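Local coordinates for protein PlaB phospholipase (Legionella pneumophila, PDB 6ZTI) that probably hydrolyses phospholipids as a virulence-associated alpha/beta hydrolase whose activity is controlled by NAD(H)-mediated tetramerization, at residues 28-33 with 273-278; 197-202 with 269-274; 260-265 with 284-289. All coordinates share one frame; numbering follows the deposited sequence. Where two conformers were deposited one is given.

Contact 1 (28-33 with 273-278); sequences HTNTYG and IIRSIT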
loop_
_atom_site.group_PDB
_atom_site.type_symbol
_atom_site.label_atom_id
_atom_site.label_comp_id
_atom_site.label_asym_id
_atom_site.label_seq_id
_atom_site.Cartn_x
_atom_site.Cartn_y
_atom_site.Cartn_z
ATOM N N HIS B 28 29.856 12.786 13.540
ATOM C CA HIS B 28 31.045 13.290 14.214
ATOM C C HIS B 28 32.265 12.748 13.485
ATOM O O HIS B 28 32.318 11.552 13.178
ATOM C CB HIS B 28 31.033 12.855 15.683
ATOM C CG HIS B 28 31.939 13.651 16.564
ATOM N ND1 HIS B 28 33.273 13.852 16.277
ATOM C CD2 HIS B 28 31.710 14.274 17.744
ATOM C CE1 HIS B 28 33.821 14.581 17.234
ATOM N NE2 HIS B 28 32.895 14.849 18.136
ATOM N N THR B 29 33.237 13.624 13.204
ATOM C CA THR B 29 34.405 13.243 12.420
ATOM C C THR B 29 35.404 12.411 13.210
ATOM O O THR B 29 36.419 11.991 12.642
ATOM C CB THR B 29 35.108 14.487 11.851
ATOM O OG1 THR B 29 35.256 15.479 12.870
ATOM C CG2 THR B 29 34.313 15.074 10.676
ATOM N N ASN B 30 35.165 12.161 14.495
ATOM C CA ASN B 30 35.977 11.167 15.186
ATOM C C ASN B 30 35.761 9.774 14.617
ATOM O O ASN B 30 36.518 8.856 14.957
ATOM C CB ASN B 30 35.690 11.171 16.697
ATOM C CG ASN B 30 34.245 10.821 17.040
ATOM O OD1 ASN B 30 33.487 10.336 16.207
ATOM N ND2 ASN B 30 33.868 11.064 18.291
ATOM N N THR B 31 34.748 9.606 13.763
ATOM C CA THR B 31 34.568 8.364 13.022
ATOM C C THR B 31 35.867 7.899 12.369
ATOM O O THR B 31 36.060 6.696 12.163
ATOM C CB THR B 31 33.479 8.567 11.962
ATOM O OG1 THR B 31 33.160 7.320 11.327
ATOM C CG2 THR B 31 33.940 9.559 10.893
ATOM N N TYR B 32 36.765 8.832 12.038
ATOM C CA TYR B 32 38.033 8.504 11.393
ATOM C C TYR B 32 39.101 8.027 12.367
ATOM O O TYR B 32 40.207 7.693 11.926
ATOM C CB TYR B 32 38.574 9.719 10.623
ATOM C CG TYR B 32 37.634 10.255 9.559
ATOM C CD1 TYR B 32 37.180 9.435 8.536
ATOM C CD2 TYR B 32 37.224 11.593 9.562
ATOM C CE1 TYR B 32 36.328 9.919 7.556
ATOM C CE2 TYR B 32 36.378 12.085 8.588
ATOM C CZ TYR B 32 35.935 11.237 7.585
ATOM O OH TYR B 32 35.089 11.709 6.603
ATOM N N GLY B 33 38.801 7.971 13.667
ATOM C CA GLY B 33 39.798 7.575 14.638
ATOM C C GLY B 33 40.871 8.646 14.701
ATOM O O GLY B 33 40.616 9.823 14.460
ATOM N N ILE B 273 37.214 -0.918 11.606
ATOM C CA ILE B 273 38.282 -0.925 10.605
ATOM C C ILE B 273 39.053 0.396 10.576
ATOM O O ILE B 273 40.265 0.394 10.332
ATOM C CB ILE B 273 37.720 -1.283 9.220
ATOM C CG1 ILE B 273 38.848 -1.365 8.185
ATOM C CG2 ILE B 273 36.678 -0.273 8.779
ATOM C CD1 ILE B 273 38.486 -2.166 6.930
ATOM N N ILE B 274 38.393 1.537 10.826
ATOM C CA ILE B 274 39.127 2.803 10.929
ATOM C C ILE B 274 38.918 3.434 12.306
ATOM O O ILE B 274 39.818 4.094 12.838
ATOM C CB ILE B 274 38.755 3.784 9.790
ATOM C CG1 ILE B 274 39.589 5.075 9.897
ATOM C CG2 ILE B 274 37.274 4.093 9.785
ATOM C CD1 ILE B 274 39.435 6.059 8.724
ATOM N N ARG B 275 37.750 3.208 12.916
ATOM C CA ARG B 275 37.446 3.850 14.191
ATOM C C ARG B 275 38.421 3.447 15.294
ATOM O O ARG B 275 38.686 4.245 16.202
ATOM C CB ARG B 275 36.017 3.509 14.619
ATOM C CG ARG B 275 35.561 4.237 15.883
ATOM C CD ARG B 275 35.348 5.725 15.631
ATOM N NE ARG B 275 34.807 6.427 16.793
ATOM C CZ ARG B 275 35.549 6.964 17.756
ATOM N NH1 ARG B 275 36.874 6.875 17.712
ATOM N NH2 ARG B 275 34.958 7.589 18.767
ATOM N N SER B 276 38.958 2.227 15.244
ATOM C CA SER B 276 39.801 1.713 16.317
ATOM C C SER B 276 41.257 2.178 16.235
ATOM O O SER B 276 42.038 1.870 17.146
ATOM C CB SER B 276 39.748 0.182 16.324
ATOM O OG SER B 276 40.432 -0.380 15.220
ATOM N N ILE B 277 41.628 2.940 15.208
ATOM C CA ILE B 277 43.009 3.373 15.016
ATOM C C ILE B 277 43.334 4.487 16.003
ATOM O O ILE B 277 42.644 5.511 16.049
ATOM C CB ILE B 277 43.231 3.848 13.572
ATOM C CG1 ILE B 277 42.966 2.712 12.590
ATOM C CG2 ILE B 277 44.637 4.383 13.389
ATOM C CD1 ILE B 277 43.096 3.121 11.145
ATOM N N THR B 278 44.411 4.310 16.764
ATOM C CA THR B 278 44.920 5.349 17.649
ATOM C C THR B 278 46.384 5.608 17.326
ATOM O O THR B 278 47.053 4.787 16.690
ATOM C CB THR B 278 44.784 4.968 19.134
ATOM O OG1 THR B 278 45.702 3.913 19.448
ATOM C CG2 THR B 278 43.368 4.521 19.442
#
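R275 and I274, at the start of a type I beta turn (I274 to I277), pack against the 3-10 turn 29-32 and G33 just after it, which lead from strand 16-21 of the alpha/beta hydrolase domain into helix 35-44. R275 supplies the largest share. Its chain bends at the second torsion (chi2 71°), and R275 CD comes 3.4 Å from N30 O. The same carbonyl oxygen lies over one face of the guanidinium, off-centre toward its rim, in a position too poorly angled for bonds to NE or NH1; within its own segment it accepts from G33 N. The N30 amide stacks on the guanidinium with the two planes 24° apart and R275 NH2 3.7 Å from N30 ND2. I274 sends CG1 anti to its own amide nitrogen (chi1 -178°), which brings I274 CG1 to 3.4 Å from Y32 O, while CD1 reaches the edge of the Y32 ring. The hydroxyl of that ring is bonded elsewhere, to G58 O. G33 lies against the beta turn itself, G33 CA being 3.8 Å from both R275 O and I277 O and 3.9 Å from I274 O.

Contact 2 (197-202 with 269-274); sequences GQKIDR and KNIGII. With SND (thionicotinamide-adenine-dinucleotide), chain I.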
loop_
_atom_site.group_PDB
_atom_site.type_symbol
_atom_site.label_atom_id
_atom_site.label_comp_id
_atom_site.label_asym_id
_atom_site.label_seq_id
_atom_site.Cartn_x
_atom_site.Cartn_y
_atom_site.Cartn_z
ATOM N N GLY B 197 37.245 -6.009 6.525
ATOM C CA GLY B 197 37.424 -7.056 7.498
ATOM C C GLY B 197 36.167 -7.903 7.542
ATOM O O GLY B 197 35.149 -7.566 6.932
ATOM N N GLN B 198 36.251 -9.004 8.286
ATOM C CA GLN B 198 35.126 -9.925 8.420
ATOM C C GLN B 198 34.941 -10.390 9.858
ATOM O O GLN B 198 34.459 -11.503 10.101
ATOM C CB GLN B 198 35.300 -11.135 7.514
ATOM C CG GLN B 198 36.594 -11.858 7.683
ATOM C CD GLN B 198 36.555 -13.160 6.951
ATOM O OE1 GLN B 198 36.151 -13.211 5.787
ATOM N NE2 GLN B 198 36.924 -14.228 7.629
ATOM N N LYS B 199 35.286 -9.539 10.811
ATOM C CA LYS B 199 35.120 -9.808 12.232
ATOM C C LYS B 199 33.844 -9.132 12.727
ATOM O O LYS B 199 33.604 -7.962 12.417
ATOM C CB LYS B 199 36.327 -9.271 13.010
ATOM C CG LYS B 199 36.595 -9.951 14.331
ATOM C CD LYS B 199 37.201 -11.331 14.111
ATOM C CE LYS B 199 37.677 -11.935 15.423
ATOM N NZ LYS B 199 37.874 -13.408 15.312
ATOM N N ILE B 200 33.021 -9.857 13.481
ATOM C CA ILE B 200 31.868 -9.255 14.143
ATOM C C ILE B 200 32.337 -8.705 15.475
ATOM O O ILE B 200 33.039 -9.393 16.226
ATOM C CB ILE B 200 30.731 -10.269 14.354
ATOM C CG1 ILE B 200 30.281 -10.887 13.030
ATOM C CG2 ILE B 200 29.558 -9.594 15.077
ATOM C CD1 ILE B 200 29.866 -9.880 11.967
ATOM N N ASP B 201 31.973 -7.463 15.773
ATOM C CA ASP B 201 32.148 -6.976 17.137
ATOM C C ASP B 201 30.933 -7.479 17.909
ATOM O O ASP B 201 29.837 -6.916 17.820
ATOM C CB ASP B 201 32.294 -5.463 17.214
ATOM C CG ASP B 201 32.665 -4.995 18.629
ATOM O OD1 ASP B 201 32.394 -5.749 19.582
ATOM O OD2 ASP B 201 33.237 -3.899 18.803
ATOM N N ARG B 202 31.130 -8.559 18.663
ATOM C CA ARG B 202 30.008 -9.303 19.224
ATOM C C ARG B 202 29.327 -8.561 20.361
ATOM O O ARG B 202 28.240 -8.976 20.779
ATOM C CB ARG B 202 30.496 -10.687 19.667
ATOM C CG ARG B 202 31.060 -11.480 18.483
ATOM C CD ARG B 202 30.935 -12.979 18.638
ATOM N NE ARG B 202 31.374 -13.637 17.422
ATOM C CZ ARG B 202 30.596 -13.851 16.368
ATOM N NH1 ARG B 202 29.321 -13.472 16.375
ATOM N NH2 ARG B 202 31.097 -14.445 15.300
ATOM N N LYS B 269 35.193 1.611 18.569
ATOM C CA LYS B 269 36.568 1.855 18.996
ATOM C C LYS B 269 37.323 0.560 19.303
ATOM O O LYS B 269 38.555 0.551 19.246
ATOM C CB LYS B 269 36.584 2.793 20.213
ATOM C CG LYS B 269 36.168 4.228 19.873
ATOM C CD LYS B 269 36.641 5.230 20.904
ATOM C CE LYS B 269 35.685 5.337 22.079
ATOM N NZ LYS B 269 36.106 6.421 23.022
ATOM N N ASN B 270 36.618 -0.541 19.580
ATOM C CA ASN B 270 37.295 -1.806 19.866
ATOM C C ASN B 270 38.054 -2.310 18.643
ATOM O O ASN B 270 39.282 -2.462 18.673
ATOM C CB ASN B 270 36.286 -2.872 20.319
ATOM C CG ASN B 270 35.596 -2.528 21.626
ATOM O OD1 ASN B 270 36.222 -2.046 22.571
ATOM N ND2 ASN B 270 34.288 -2.792 21.690
ATOM N N ILE B 271 37.337 -2.591 17.554
ATOM C CA ILE B 271 37.972 -3.201 16.389
ATOM C C ILE B 271 37.413 -2.671 15.074
ATOM O O ILE B 271 37.521 -3.328 14.034
ATOM C CB ILE B 271 37.830 -4.732 16.450
ATOM C CG1 ILE B 271 36.356 -5.126 16.549
ATOM C CG2 ILE B 271 38.585 -5.297 17.636
ATOM C CD1 ILE B 271 36.095 -6.542 16.084
ATOM N N GLY B 272 36.821 -1.482 15.102
ATOM C CA GLY B 272 36.350 -0.873 13.870
ATOM C C GLY B 272 37.487 -0.641 12.889
ATOM O O GLY B 272 38.570 -0.184 13.261
ATOM N N ILE B 273 37.214 -0.918 11.606
ATOM C CA ILE B 273 38.282 -0.925 10.605
ATOM C C ILE B 273 39.053 0.396 10.576
ATOM O O ILE B 273 40.265 0.394 10.332
ATOM C CB ILE B 273 37.720 -1.283 9.220
ATOM C CG1 ILE B 273 38.848 -1.365 8.185
ATOM C CG2 ILE B 273 36.678 -0.273 8.779
ATOM C CD1 ILE B 273 38.486 -2.166 6.930
ATOM N N ILE B 274 38.393 1.537 10.826
ATOM C CA ILE B 274 39.127 2.803 10.929
ATOM C C ILE B 274 38.918 3.434 12.306
ATOM O O ILE B 274 39.818 4.094 12.838
ATOM C CB ILE B 274 38.755 3.784 9.790
ATOM C CG1 ILE B 274 39.589 5.075 9.897
ATOM C CG2 ILE B 274 37.274 4.093 9.785
ATOM C CD1 ILE B 274 39.435 6.059 8.724
HETATM P PA SND I . 20.670 -16.337 15.789
HETATM O O1A SND I . 21.319 -15.243 16.589
HETATM O O2A SND I . 21.200 -16.524 14.384
HETATM O O5B SND I . 19.066 -16.105 15.712
HETATM C C5B SND I . 18.191 -16.853 14.843
HETATM C C4B SND I . 16.955 -15.995 14.708
HETATM O O4B SND I . 16.446 -15.695 16.031
HETATM C C3B SND I . 17.178 -14.637 14.050
HETATM O O3B SND I . 16.006 -14.175 13.394
HETATM C C2B SND I . 17.510 -13.746 15.243
HETATM O O2B SND I . 17.236 -12.377 14.976
HETATM C C1B SND I . 16.547 -14.309 16.291
HETATM N N9A SND I . 16.967 -14.132 17.680
HETATM C C8A SND I . 18.238 -14.238 18.184
HETATM N N7A SND I . 18.322 -14.005 19.470
HETATM C C5A SND I . 17.016 -13.727 19.842
HETATM C C6A SND I . 16.432 -13.377 21.073
HETATM N N6A SND I . 17.121 -13.234 22.208
HETATM N N1A SND I . 15.097 -13.164 21.099
HETATM C C2A SND I . 14.405 -13.285 19.963
HETATM N N3A SND I . 14.850 -13.590 18.741
HETATM C C4A SND I . 16.170 -13.805 18.748
HETATM O O3 SND I . 20.674 -17.737 16.541
HETATM P PN SND I . 21.634 -18.572 17.508
HETATM O O1N SND I . 23.026 -18.410 17.042
HETATM O O2N SND I . 21.078 -19.934 17.653
HETATM O O5D SND I . 21.420 -17.737 18.848
HETATM C C5D SND I . 21.670 -18.276 20.154
HETATM C C4D SND I . 21.964 -17.104 21.055
HETATM O O4D SND I . 23.227 -16.505 20.681
HETATM C C3D SND I . 20.927 -15.980 21.015
HETATM O O3D SND I . 20.674 -15.563 22.348
HETATM C C2D SND I . 21.608 -14.915 20.151
HETATM O O2D SND I . 21.205 -13.580 20.431
HETATM C C1D SND I . 23.058 -15.123 20.548
HETATM N N1N SND I . 23.951 -14.650 19.451
HETATM C C2N SND I . 24.846 -13.704 19.781
HETATM C C3N SND I . 25.762 -13.266 18.848
HETATM C C7N SND I . 26.735 -12.191 19.177
HETATM S S7N SND I . 27.906 -11.747 18.084
HETATM N N7N SND I . 26.609 -11.615 20.354
HETATM C C4N SND I . 25.737 -13.827 17.579
HETATM C C5N SND I . 24.792 -14.784 17.261
HETATM C C6N SND I . 23.896 -15.184 18.216
HETATM O O HOH W 1 34.582 -2.186 17.589
#
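The segment leaving strand 191-197 of the parallel sheet, which ends at the dinucleotide-binding R202, lies beside the loop 269-274, with D201 facing N270 and I271. The touching parts, 197 to 201 and 270 to 273, run roughly antiparallel, their directions 157° apart. G197 CA and I273 CA are 6.9 Å apart and D201 CA and I271 CA 7.0 Å, so side chains and a water make the contact between the backbones. D201 carries the polar part. With its CG turned opposite the backbone nitrogen (chi1 -172°), the carboxylate extends to the loop, and D201 OD2 takes a nearly straight bond of 3.3 Å from N270 ND2 through its syn lone pair. OD2 lies in the plane of the N270 amide, which is turned 56° from the carboxylate. N270 is modelled in two conformers, so this bond may be only part-time. A water gives a second grip: it donates to D201 OD2 and accepts from I271 N at 2.8 Å. I271 crosses K199 at about a right angle, with I271 CD1 3.9 Å from K199 CG, and also rests on D201 CB. Farther along, I273 CD1 reaches G197 N at 4.1 Å. On the ligand side, R202 O accepts from N7N of thionicotinamide-adenine-dinucleotide at 3.1 Å. E324 makes a salt bridge to R202 and Y335 a cation-pi contact, while Y393 and E370 of the third subunit bond the same ligand. Both oxygens of the D201 carboxylate thus have partners, OD2 the N270 amide and the water, OD1 the backbone nitrogen of Q203, all of them hydrogen-bond donors suited to a negatively charged group.

Contact 3 (260-265 with 284-289); sequences VLPGLS and THPTAI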
loop_
_atom_site.group_PDB
_atom_site.type_symbol
_atom_site.label_atom_id
_atom_site.label_comp_id
_atom_site.label_asym_id
_atom_site.label_seq_id
_atom_site.Cartn_x
_atom_site.Cartn_y
_atom_site.Cartn_z
ATOM N N VAL B 260 41.253 -8.622 2.602
ATOM C CA VAL B 260 40.474 -8.851 3.811
ATOM C C VAL B 260 41.468 -8.869 4.970
ATOM O O VAL B 260 42.271 -9.798 5.104
ATOM C CB VAL B 260 39.664 -10.152 3.732
ATOM C CG1 VAL B 260 38.860 -10.370 4.993
ATOM C CG2 VAL B 260 38.727 -10.154 2.503
ATOM N N LEU B 261 41.442 -7.854 5.761
ATOM C CA LEU B 261 42.380 -7.667 6.862
ATOM C C LEU B 261 41.905 -8.388 8.121
ATOM O O LEU B 261 40.700 -8.540 8.337
ATOM C CB LEU B 261 42.537 -6.185 7.169
ATOM C CG LEU B 261 42.968 -5.290 6.007
ATOM C CD1 LEU B 261 43.191 -3.835 6.490
ATOM C CD2 LEU B 261 44.226 -5.839 5.355
ATOM N N PRO B 262 42.829 -8.817 8.985
ATOM C CA PRO B 262 42.441 -9.618 10.154
ATOM C C PRO B 262 41.936 -8.797 11.332
ATOM O O PRO B 262 42.501 -7.758 11.687
ATOM C CB PRO B 262 43.747 -10.332 10.530
ATOM C CG PRO B 262 44.801 -9.343 10.157
ATOM C CD PRO B 262 44.293 -8.718 8.858
ATOM N N GLY B 263 40.876 -9.308 11.958
ATOM C CA GLY B 263 40.448 -8.862 13.272
ATOM C C GLY B 263 39.669 -7.574 13.306
ATOM O O GLY B 263 39.600 -6.928 14.357
ATOM N N LEU B 264 39.055 -7.185 12.200
ATOM C CA LEU B 264 38.487 -5.853 12.047
ATOM C C LEU B 264 37.010 -5.929 11.686
ATOM O O LEU B 264 36.622 -6.685 10.787
ATOM C CB LEU B 264 39.264 -5.081 10.981
ATOM C CG LEU B 264 40.740 -4.785 11.268
ATOM C CD1 LEU B 264 41.318 -4.031 10.105
ATOM C CD2 LEU B 264 40.903 -3.980 12.539
ATOM N N SER B 265 36.191 -5.134 12.383
ATOM C CA SER B 265 34.757 -5.044 12.153
ATOM C C SER B 265 34.454 -3.743 11.422
ATOM O O SER B 265 35.355 -3.005 11.026
ATOM C CB SER B 265 33.988 -5.112 13.470
ATOM O OG SER B 265 34.265 -3.970 14.275
ATOM N N THR B 284 50.977 -0.816 14.529
ATOM C CA THR B 284 50.689 -2.241 14.502
ATOM C C THR B 284 49.283 -2.537 14.011
ATOM O O THR B 284 48.826 -3.677 14.103
ATOM C CB THR B 284 50.871 -2.839 15.895
ATOM O OG1 THR B 284 50.166 -2.036 16.849
ATOM C CG2 THR B 284 52.343 -2.888 16.260
ATOM N N HIS B 285 48.589 -1.535 13.516
ATOM C CA HIS B 285 47.201 -1.669 13.119
ATOM C C HIS B 285 47.131 -2.068 11.652
ATOM O O HIS B 285 47.709 -1.372 10.812
ATOM C CB HIS B 285 46.472 -0.352 13.332
ATOM C CG HIS B 285 44.983 -0.483 13.359
ATOM N ND1 HIS B 285 44.249 -0.830 12.248
ATOM C CD2 HIS B 285 44.091 -0.315 14.363
ATOM C CE1 HIS B 285 42.968 -0.872 12.567
ATOM N NE2 HIS B 285 42.845 -0.557 13.843
ATOM N N PRO B 286 46.450 -3.162 11.295
ATOM C CA PRO B 286 46.457 -3.568 9.878
ATOM C C PRO B 286 45.978 -2.485 8.938
ATOM O O PRO B 286 46.581 -2.300 7.879
ATOM C CB PRO B 286 45.525 -4.789 9.850
ATOM C CG PRO B 286 45.486 -5.280 11.250
ATOM C CD PRO B 286 45.648 -4.083 12.127
ATOM N N THR B 287 44.902 -1.771 9.283
ATOM C CA THR B 287 44.383 -0.741 8.387
ATOM C C THR B 287 45.439 0.323 8.112
ATOM O O THR B 287 45.695 0.681 6.959
ATOM C CB THR B 287 43.135 -0.088 8.987
ATOM O OG1 THR B 287 42.184 -1.090 9.353
ATOM C CG2 THR B 287 42.498 0.863 7.983
ATOM N N ALA B 288 46.052 0.851 9.172
ATOM C CA ALA B 288 47.036 1.915 9.009
ATOM C C ALA B 288 48.231 1.436 8.193
ATOM O O ALA B 288 48.714 2.148 7.302
ATOM C CB ALA B 288 47.488 2.411 10.381
ATOM N N ILE B 289 48.712 0.225 8.483
ATOM C CA ILE B 289 49.883 -0.305 7.796
ATOM C C ILE B 289 49.609 -0.469 6.312
ATOM O O ILE B 289 50.461 -0.154 5.474
ATOM C CB ILE B 289 50.320 -1.636 8.441
ATOM C CG1 ILE B 289 50.963 -1.385 9.821
ATOM C CG2 ILE B 289 51.293 -2.384 7.518
ATOM C CD1 ILE B 289 50.935 -2.595 10.733
#
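L261 and P286 mark the closest backbone approach, with CA atoms 6.5 Å apart, where the end of strand 257-261 and the turn after it lie beside the first turn of helix 286-296. H285 occupies the N-cap position: its ring accepts from T287 N through H285 ND1 at 3.2 Å, a bent bond (137°) with the donor almost in the ring plane. The other ring nitrogen, NE2, is bonded to S276 OG. The side chains that meet across the gap are mostly apolar. P286 is the residue most covered by the segment across from it: L261 CD1 and P262 CD, each 4.2 Å from P286 CB, and L264 CD1 all gather about that carbon. L261 CD1 also rests on the helix backbone, 3.8 Å from T287 CA. L264 spreads its two methyls: L264 CD2 touches H285 CE1 at 3.7 Å, obliquely to the ring, while L264 CD1 presses closely on T287 OG1 at 3.2 Å. That hydroxyl is satisfied by I273 O, so it can be buried against a methyl without losing its polar partner. Strand 257-261 is one of the two edge strands of the parallel sheet within the chain and bonds with T196 of the neighbouring strand; a long loop then brings the chain to a helix packed beside the strand end, as expected for the last strand and the following helix of an alpha/beta hydrolase core.

In the fold
All three contacts gather where the long loop between strand 257-261 and helix 286-296 folds back on the hydrolase domain. Contact 3, mostly buried, joins the strand end to the helix with apolar packing; contacts 1 and 2 are only partly buried and use polar groups more. Contacts 1 and 2 draw on one continuous piece of this loop but use different residues where their ranges overlap, I274 in contact 1 and I273 in contact 2. Contact 3 is tied to the same piece through the polar ends of T287 and H285. Chemistry follows place: stacked guanidinium and amide near the second subunit in contact 1, a water-bridged carboxylate beside the dinucleotide in contact 2.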